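Local coordinates for protein trans-4-hydroxy-L-proline dehydratase (Clostridioides difficile 70-100-2010, PDB 6VXC) that catalyses, as a glycyl radical enzyme, the dehydration of trans-4-hydroxy-L-proline to (S)-1-pyrroline-5-carboxylate in the anaerobic breakdown of hydroxyproline, at residues K197-E200 against A201-E205; R726-P729 against S730-Q733; R795-Q798 against D799-G803. One frame throughout, in Å; residues are numbered along the deposited sequence.

Interaction 1 (K197-E200 against A201-E205); sequences KDIE and ARLKE
Ile199 and Leu203 lie side by side one turn apart on the last turns of the amphipathic helix 192-205, pointing the same way, with Ile199 CG2 4.2 Å from Leu203 CD1. In Ile199 the CG2 branch stands opposite the backbone N (chi1 -69° for CG1), and this turns the methyl along the helix toward the leucine. Both residues face helix 214-248, Ile199 against Met224 and Cys228 and Leu203 against Leu221, so this stripe joins two consecutive helices of the chain. Beneath the pair runs the straightest of the four i to i+4 backbone bonds, from Leu203 N to Ile199 O at 2.9 Å.

The outer side is polar. Lys204 lays its extended chain past the preceding turn, its CG 3.3 Å from Glu200 O, and its ammonium group approaches the carboxylate of Glu200 without touching it: Glu200 OE1 and Lys204 NZ are 5.5 Å apart, an attraction probably weakened by solvent. Asp198 instead takes Lys190 as its salt-bridge partner. Arg202 is bent at both chi2 (-68°) and chi3 (-71°), which carries its guanidinium toward the C-terminal end of the helix; there NE is bound by the carbonyl of Ile552, while NH1, with the acceptor close to the guanidinium plane, forms a salt bridge with Glu205 OE2 at 3.1 Å, on its anti side but well out of the carboxylate plane.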
loop_
_atom_site.group_PDB
_atom_site.type_symbol
_atom_site.label_atom_id
_atom_site.label_comp_id
_atom_site.label_asym_id
_atom_site.label_seq_id
_atom_site.Cartn_x
_atom_site.Cartn_y
_atom_site.Cartn_z
ATOM N N LYS A 197 -12.039 -16.668 -24.747
ATOM C CA LYS A 197 -13.089 -17.632 -25.065
ATOM C C LYS A 197 -14.175 -17.627 -24.002
ATOM O O LYS A 197 -15.362 -17.763 -24.314
ATOM C CB LYS A 197 -12.497 -19.036 -25.213
ATOM C CG LYS A 197 -11.671 -19.208 -26.463
ATOM C CD LYS A 197 -11.178 -20.634 -26.622
ATOM C CE LYS A 197 -10.658 -20.868 -28.029
ATOM N NZ LYS A 197 -9.879 -22.136 -28.123
ATOM N N ASP A 198 -13.782 -17.523 -22.732
ATOM C CA ASP A 198 -14.769 -17.385 -21.669
ATOM C C ASP A 198 -15.634 -16.147 -21.881
ATOM O O ASP A 198 -16.848 -16.184 -21.660
ATOM C CB ASP A 198 -14.081 -17.312 -20.302
ATOM C CG ASP A 198 -13.384 -18.615 -19.906
ATOM O OD1 ASP A 198 -13.662 -19.681 -20.495
ATOM O OD2 ASP A 198 -12.549 -18.562 -18.984
ATOM N N ILE A 199 -15.018 -15.032 -22.271
ATOM C CA ILE A 199 -15.761 -13.792 -22.454
ATOM C C ILE A 199 -16.715 -13.906 -23.642
ATOM O O ILE A 199 -17.882 -13.509 -23.564
ATOM C CB ILE A 199 -14.779 -12.615 -22.605
ATOM C CG1 ILE A 199 -14.067 -12.348 -21.261
ATOM C CG2 ILE A 199 -15.495 -11.372 -23.175
ATOM C CD1 ILE A 199 -12.743 -11.608 -21.394
ATOM N N GLU A 200 -16.245 -14.486 -24.742
ATOM C CA GLU A 200 -17.108 -14.666 -25.905
ATOM C C GLU A 200 -18.287 -15.569 -25.581
ATOM O O GLU A 200 -19.402 -15.344 -26.065
ATOM C CB GLU A 200 -16.280 -15.213 -27.066
ATOM C CG GLU A 200 -15.337 -14.157 -27.630
ATOM C CD GLU A 200 -14.325 -14.689 -28.632
ATOM O OE1 GLU A 200 -14.066 -15.912 -28.658
ATOM O OE2 GLU A 200 -13.813 -13.868 -29.421
ATOM N N ALA A 201 -18.070 -16.587 -24.747
ATOM C CA ALA A 201 -19.182 -17.426 -24.318
ATOM C C ALA A 201 -20.209 -16.623 -23.525
ATOM O O ALA A 201 -21.420 -16.794 -23.714
ATOM C CB ALA A 201 -18.665 -18.600 -23.491
ATOM N N ARG A 202 -19.746 -15.745 -22.627
ATOM C CA ARG A 202 -20.673 -14.894 -21.883
ATOM C C ARG A 202 -21.444 -13.971 -22.822
ATOM O O ARG A 202 -22.654 -13.791 -22.671
ATOM C CB ARG A 202 -19.924 -14.066 -20.838
ATOM C CG ARG A 202 -19.549 -14.809 -19.571
ATOM C CD ARG A 202 -20.765 -15.186 -18.712
ATOM N NE ARG A 202 -21.384 -14.024 -18.068
ATOM C CZ ARG A 202 -22.650 -13.645 -18.241
ATOM N NH1 ARG A 202 -23.455 -14.324 -19.041
ATOM N NH2 ARG A 202 -23.109 -12.572 -17.617
ATOM N N LEU A 203 -20.749 -13.353 -23.780
ATOM C CA LEU A 203 -21.417 -12.453 -24.718
ATOM C C LEU A 203 -22.537 -13.166 -25.476
ATOM O O LEU A 203 -23.594 -12.580 -25.728
ATOM C CB LEU A 203 -20.400 -11.843 -25.685
ATOM C CG LEU A 203 -19.578 -10.678 -25.119
ATOM C CD1 LEU A 203 -18.389 -10.328 -26.014
ATOM C CD2 LEU A 203 -20.468 -9.465 -24.904
ATOM N N LYS A 204 -22.327 -14.428 -25.845
ATOM C CA LYS A 204 -23.333 -15.144 -26.619
ATOM C C LYS A 204 -24.568 -15.472 -25.798
ATOM O O LYS A 204 -25.633 -15.708 -26.378
ATOM C CB LYS A 204 -22.733 -16.422 -27.206
ATOM C CG LYS A 204 -21.736 -16.153 -28.309
ATOM C CD LYS A 204 -21.153 -17.435 -28.881
ATOM C CE LYS A 204 -19.957 -17.118 -29.766
ATOM N NZ LYS A 204 -18.950 -18.225 -29.874
ATOM N N GLU A 205 -24.476 -15.477 -24.475
ATOM C CA GLU A 205 -25.624 -15.871 -23.677
ATOM C C GLU A 205 -26.367 -14.691 -23.060
ATOM O O GLU A 205 -27.361 -14.902 -22.366
ATOM C CB GLU A 205 -25.189 -16.872 -22.612
ATOM C CG GLU A 205 -24.179 -16.373 -21.657
ATOM C CD GLU A 205 -23.652 -17.484 -20.757
ATOM O OE1 GLU A 205 -24.108 -18.635 -20.897
ATOM O OE2 GLU A 205 -22.779 -17.201 -19.913
#

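Interaction 2 (R726-P729 against S730-Q733); sequences RFAP and SVVQ
The ring of Phe727 receives Val732 obliquely: CG1 of the valine is 3.8 Å from Phe727 CB and 4.0 Å from Phe727 CG, so the methyl lies against CB and the near end of the ring, and the two side chains cross at about a right angle. Phe809, the last residue of the chain, stacks with the ring, and Phe758 meets it with the planes at about 45°; the Phe727 side chain also touches Leu744 of helix 734-750.

From here the backbone leaves strand 724-726, an outermost strand of a mixed sheet, and folds into a short 3-10 turn that leads to helix 734-750. Val731 N donates to Ala728 O at 3.1 Å, approaching from above the carbonyl plane, 56° out of it, as is common in a tight i to i+3 turn. The next bond of the same kind, Val732 N to Pro729 O, is weak at 3.4 Å. Pro729, whose ring restricts phi, suits the start of such a turn.

In Val731 the CG2 branch lies between the backbone N and the carbonyl carbon (chi1 -56° for CG1), which sets this methyl against Ala728: Val731 CG2 is 3.0 Å from Ala728 O, a tight contact, and 4.0 Å from Ala728 CB. Val732 has the same rotamer, but here CG1 is the branch directed at Phe727, whereas Val732 CG2 rests 3.5 Å from Pro729 O. Beyond the turn, the carbonyl of Val732 accepts a hydrogen bond from Arg418, and the Val732 side chain touches Met741 of the helix that follows.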
loop_
_atom_site.group_PDB
_atom_site.type_symbol
_atom_site.label_atom_id
_atom_site.label_comp_id
_atom_site.label_asym_id
_atom_site.label_seq_id
_atom_site.Cartn_x
_atom_site.Cartn_y
_atom_site.Cartn_z
ATOM N N ARG A 726 10.917 -1.631 17.984
ATOM C CA ARG A 726 12.332 -1.381 17.760
ATOM C C ARG A 726 13.139 -1.993 18.898
ATOM O O ARG A 726 12.769 -1.850 20.064
ATOM C CB ARG A 726 12.594 0.124 17.654
ATOM C CG ARG A 726 14.037 0.495 17.691
ATOM C CD ARG A 726 14.224 1.977 17.899
ATOM N NE ARG A 726 15.610 2.244 18.253
ATOM C CZ ARG A 726 16.084 3.417 18.644
ATOM N NH1 ARG A 726 15.287 4.473 18.740
ATOM N NH2 ARG A 726 17.373 3.524 18.934
ATOM N N PHE A 727 14.242 -2.659 18.565
ATOM C CA PHE A 727 15.085 -3.317 19.556
ATOM C C PHE A 727 16.504 -2.774 19.509
ATOM O O PHE A 727 17.044 -2.499 18.435
ATOM C CB PHE A 727 15.148 -4.821 19.335
ATOM C CG PHE A 727 13.858 -5.501 19.578
ATOM C CD1 PHE A 727 13.300 -5.513 20.838
ATOM C CD2 PHE A 727 13.204 -6.147 18.550
ATOM C CE1 PHE A 727 12.091 -6.126 21.056
ATOM C CE2 PHE A 727 12.005 -6.774 18.774
ATOM C CZ PHE A 727 11.450 -6.753 20.025
ATOM N N ALA A 728 17.104 -2.656 20.680
ATOM C CA ALA A 728 18.528 -2.397 20.755
ATOM C C ALA A 728 19.272 -3.533 20.067
ATOM O O ALA A 728 18.938 -4.700 20.282
ATOM C CB ALA A 728 18.973 -2.281 22.217
ATOM N N PRO A 729 20.258 -3.242 19.224
ATOM C CA PRO A 729 20.981 -4.345 18.562
ATOM C C PRO A 729 21.619 -5.317 19.545
ATOM O O PRO A 729 21.660 -6.522 19.275
ATOM C CB PRO A 729 22.027 -3.618 17.708
ATOM C CG PRO A 729 21.449 -2.222 17.508
ATOM C CD PRO A 729 20.695 -1.911 18.765
ATOM N N SER A 730 22.042 -4.859 20.719
ATOM C CA SER A 730 22.733 -5.775 21.621
ATOM C C SER A 730 21.793 -6.811 22.229
ATOM O O SER A 730 22.258 -7.884 22.632
ATOM C CB SER A 730 23.447 -5.005 22.729
ATOM O OG SER A 730 22.561 -4.119 23.391
ATOM N N VAL A 731 20.483 -6.533 22.289
ATOM C CA VAL A 731 19.564 -7.430 22.985
ATOM C C VAL A 731 18.957 -8.484 22.082
ATOM O O VAL A 731 18.199 -9.331 22.569
ATOM C CB VAL A 731 18.436 -6.641 23.683
ATOM C CG1 VAL A 731 19.030 -5.615 24.611
ATOM C CG2 VAL A 731 17.515 -5.972 22.655
ATOM N N VAL A 732 19.246 -8.461 20.788
ATOM C CA VAL A 732 18.807 -9.512 19.890
ATOM C C VAL A 732 19.992 -10.348 19.390
ATOM O O VAL A 732 19.897 -10.975 18.350
ATOM C CB VAL A 732 17.985 -8.949 18.715
ATOM C CG1 VAL A 732 16.720 -8.279 19.226
ATOM C CG2 VAL A 732 18.815 -7.985 17.885
ATOM N N GLN A 733 21.108 -10.365 20.109
ATOM C CA GLN A 733 22.277 -11.093 19.631
ATOM C C GLN A 733 22.168 -12.569 19.972
ATOM O O GLN A 733 21.512 -12.957 20.940
ATOM C CB GLN A 733 23.567 -10.518 20.221
ATOM C CG GLN A 733 23.991 -9.243 19.563
ATOM C CD GLN A 733 24.941 -8.427 20.410
ATOM O OE1 GLN A 733 25.146 -8.711 21.588
ATOM N NE2 GLN A 733 25.530 -7.402 19.805
#

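Interaction 3 (R795-Q798 against D799-G803); sequences RTLQ and DEIIG
Four successive i to i+4 bonds carry the backbone from 795-798 into 799-803: Asp799 N to Arg795 O, Glu800 N to Thr796 O, Ile801 N to Leu797 O and Ile802 N to Gln798 O, all between 2.9 and 3.0 Å. They form the core of helix 795-803, the last helix of the glycyl radical domain. Leu797 and Ile801 stand one turn apart on one side, their CD1 atoms separated by 4.2 Å. Leu797 also packs on Ile669 of helix 667-673, and its CD1 lies 3.9 Å from Glu800 OE2. The carboxylate of Glu800 is turned aside by a bend at chi2 (-84°) and is gripped by several partners: Lys696 and Arg804 form salt bridges to OE1, and His668 donates to OE2, which probably stabilises its negative charge.

Toward helix 763-771 the polar groups converge on Gln770, whose amide NE2 bonds both Asp799 OD1 and Gln798 OE1; Gln798 NE2 is held by the carbonyl of Phe790. The other oxygen of Asp799 serves an i to i+4 salt bridge. With CG opposite the backbone N and one bend at chi2 (61°), the Arg795 chain runs forward to Asp799, its guanidinium nearly perpendicular to the carboxylate. Asp799 OD2 lies at the guanidinium edge, where Arg795 NE meets its syn side at 2.7 Å, tilted out of the carboxylate plane, and Arg795 NH2 adds a weak bond at 3.4 Å.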
loop_
_atom_site.group_PDB
_atom_site.type_symbol
_atom_site.label_atom_id
_atom_site.label_comp_id
_atom_site.label_asym_id
_atom_site.label_seq_id
_atom_site.Cartn_x
_atom_site.Cartn_y
_atom_site.Cartn_z
ATOM N N ARG A 795 13.777 15.271 7.477
ATOM C CA ARG A 795 14.352 15.347 8.816
ATOM C C ARG A 795 13.307 15.017 9.886
ATOM O O ARG A 795 13.608 14.356 10.885
ATOM C CB ARG A 795 14.953 16.737 9.038
ATOM C CG ARG A 795 15.426 16.981 10.446
ATOM C CD ARG A 795 16.508 16.008 10.852
ATOM N NE ARG A 795 16.775 16.138 12.281
ATOM C CZ ARG A 795 17.847 16.701 12.817
ATOM N NH1 ARG A 795 18.812 17.184 12.040
ATOM N NH2 ARG A 795 17.945 16.771 14.139
ATOM N N THR A 796 12.078 15.493 9.706
ATOM C CA THR A 796 11.031 15.210 10.680
ATOM C C THR A 796 10.750 13.713 10.773
ATOM O O THR A 796 10.667 13.162 11.874
ATOM C CB THR A 796 9.758 15.981 10.320
ATOM O OG1 THR A 796 10.039 17.388 10.299
ATOM C CG2 THR A 796 8.667 15.685 11.315
ATOM N N LEU A 797 10.637 13.036 9.628
ATOM C CA LEU A 797 10.382 11.599 9.643
ATOM C C LEU A 797 11.575 10.832 10.204
ATOM O O LEU A 797 11.406 9.903 10.998
ATOM C CB LEU A 797 10.049 11.122 8.229
ATOM C CG LEU A 797 9.795 9.623 8.020
ATOM C CD1 LEU A 797 8.796 9.055 9.046
ATOM C CD2 LEU A 797 9.313 9.390 6.602
ATOM N N GLN A 798 12.789 11.216 9.813
ATOM C CA GLN A 798 13.980 10.627 10.412
ATOM C C GLN A 798 13.937 10.725 11.930
ATOM O O GLN A 798 14.190 9.740 12.638
ATOM C CB GLN A 798 15.232 11.320 9.883
ATOM C CG GLN A 798 15.530 11.061 8.428
ATOM C CD GLN A 798 16.768 11.817 7.983
ATOM O OE1 GLN A 798 17.235 12.711 8.688
ATOM N NE2 GLN A 798 17.316 11.451 6.822
ATOM N N ASP A 799 13.632 11.919 12.448
ATOM C CA ASP A 799 13.578 12.107 13.891
ATOM C C ASP A 799 12.434 11.331 14.533
ATOM O O ASP A 799 12.530 10.951 15.704
ATOM C CB ASP A 799 13.465 13.602 14.223
ATOM C CG ASP A 799 14.769 14.365 13.956
ATOM O OD1 ASP A 799 15.803 13.711 13.710
ATOM O OD2 ASP A 799 14.754 15.611 14.003
ATOM N N GLU A 800 11.327 11.127 13.815
ATOM C CA GLU A 800 10.258 10.296 14.357
ATOM C C GLU A 800 10.770 8.877 14.593
ATOM O O GLU A 800 10.637 8.328 15.691
ATOM C CB GLU A 800 9.055 10.317 13.400
ATOM C CG GLU A 800 7.765 9.658 13.924
ATOM C CD GLU A 800 7.726 8.131 13.708
ATOM O OE1 GLU A 800 7.738 7.378 14.696
ATOM O OE2 GLU A 800 7.677 7.687 12.545
ATOM N N ILE A 801 11.448 8.313 13.594
ATOM C CA ILE A 801 11.968 6.945 13.693
ATOM C C ILE A 801 12.989 6.827 14.821
ATOM O O ILE A 801 12.964 5.870 15.604
ATOM C CB ILE A 801 12.571 6.515 12.343
ATOM C CG1 ILE A 801 11.457 6.387 11.294
ATOM C CG2 ILE A 801 13.433 5.222 12.495
ATOM C CD1 ILE A 801 11.938 6.336 9.882
ATOM N N ILE A 802 13.894 7.801 14.923
ATOM C CA ILE A 802 14.914 7.790 15.964
ATOM C C ILE A 802 14.292 7.869 17.354
ATOM O O ILE A 802 14.859 7.357 18.325
ATOM C CB ILE A 802 15.908 8.952 15.746
ATOM C CG1 ILE A 802 16.712 8.743 14.460
ATOM C CG2 ILE A 802 16.811 9.094 16.960
ATOM C CD1 ILE A 802 17.493 9.973 13.993
ATOM N N GLY A 803 13.161 8.561 17.482
ATOM C CA GLY A 803 12.485 8.711 18.753
ATOM C C GLY A 803 11.665 7.520 19.187
ATOM O O GLY A 803 11.199 7.500 20.330
#

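In the fold
Interactions 2 and 3 belong to the glycyl radical domain and lie on the same side of the chain's centre, with their own centres 19 Å apart. They touch where the guanidinium of Arg726 reaches the end of helix 795-803: NH1 lies 2.9 Å from Ile802 O, a weak hydrogen bond, and NH2 forms a salt bridge with Glu806 in the C-terminal tail. Interaction 1, in the pyruvate formate lyase-like part, is on the opposite side, its centre 59 Å from that of interaction 2 and 55 Å from that of interaction 3. Interaction 3 is about 12 Å, side chain to side chain from Leu797, from Cys454, the probable cysteine radical site, without touching it.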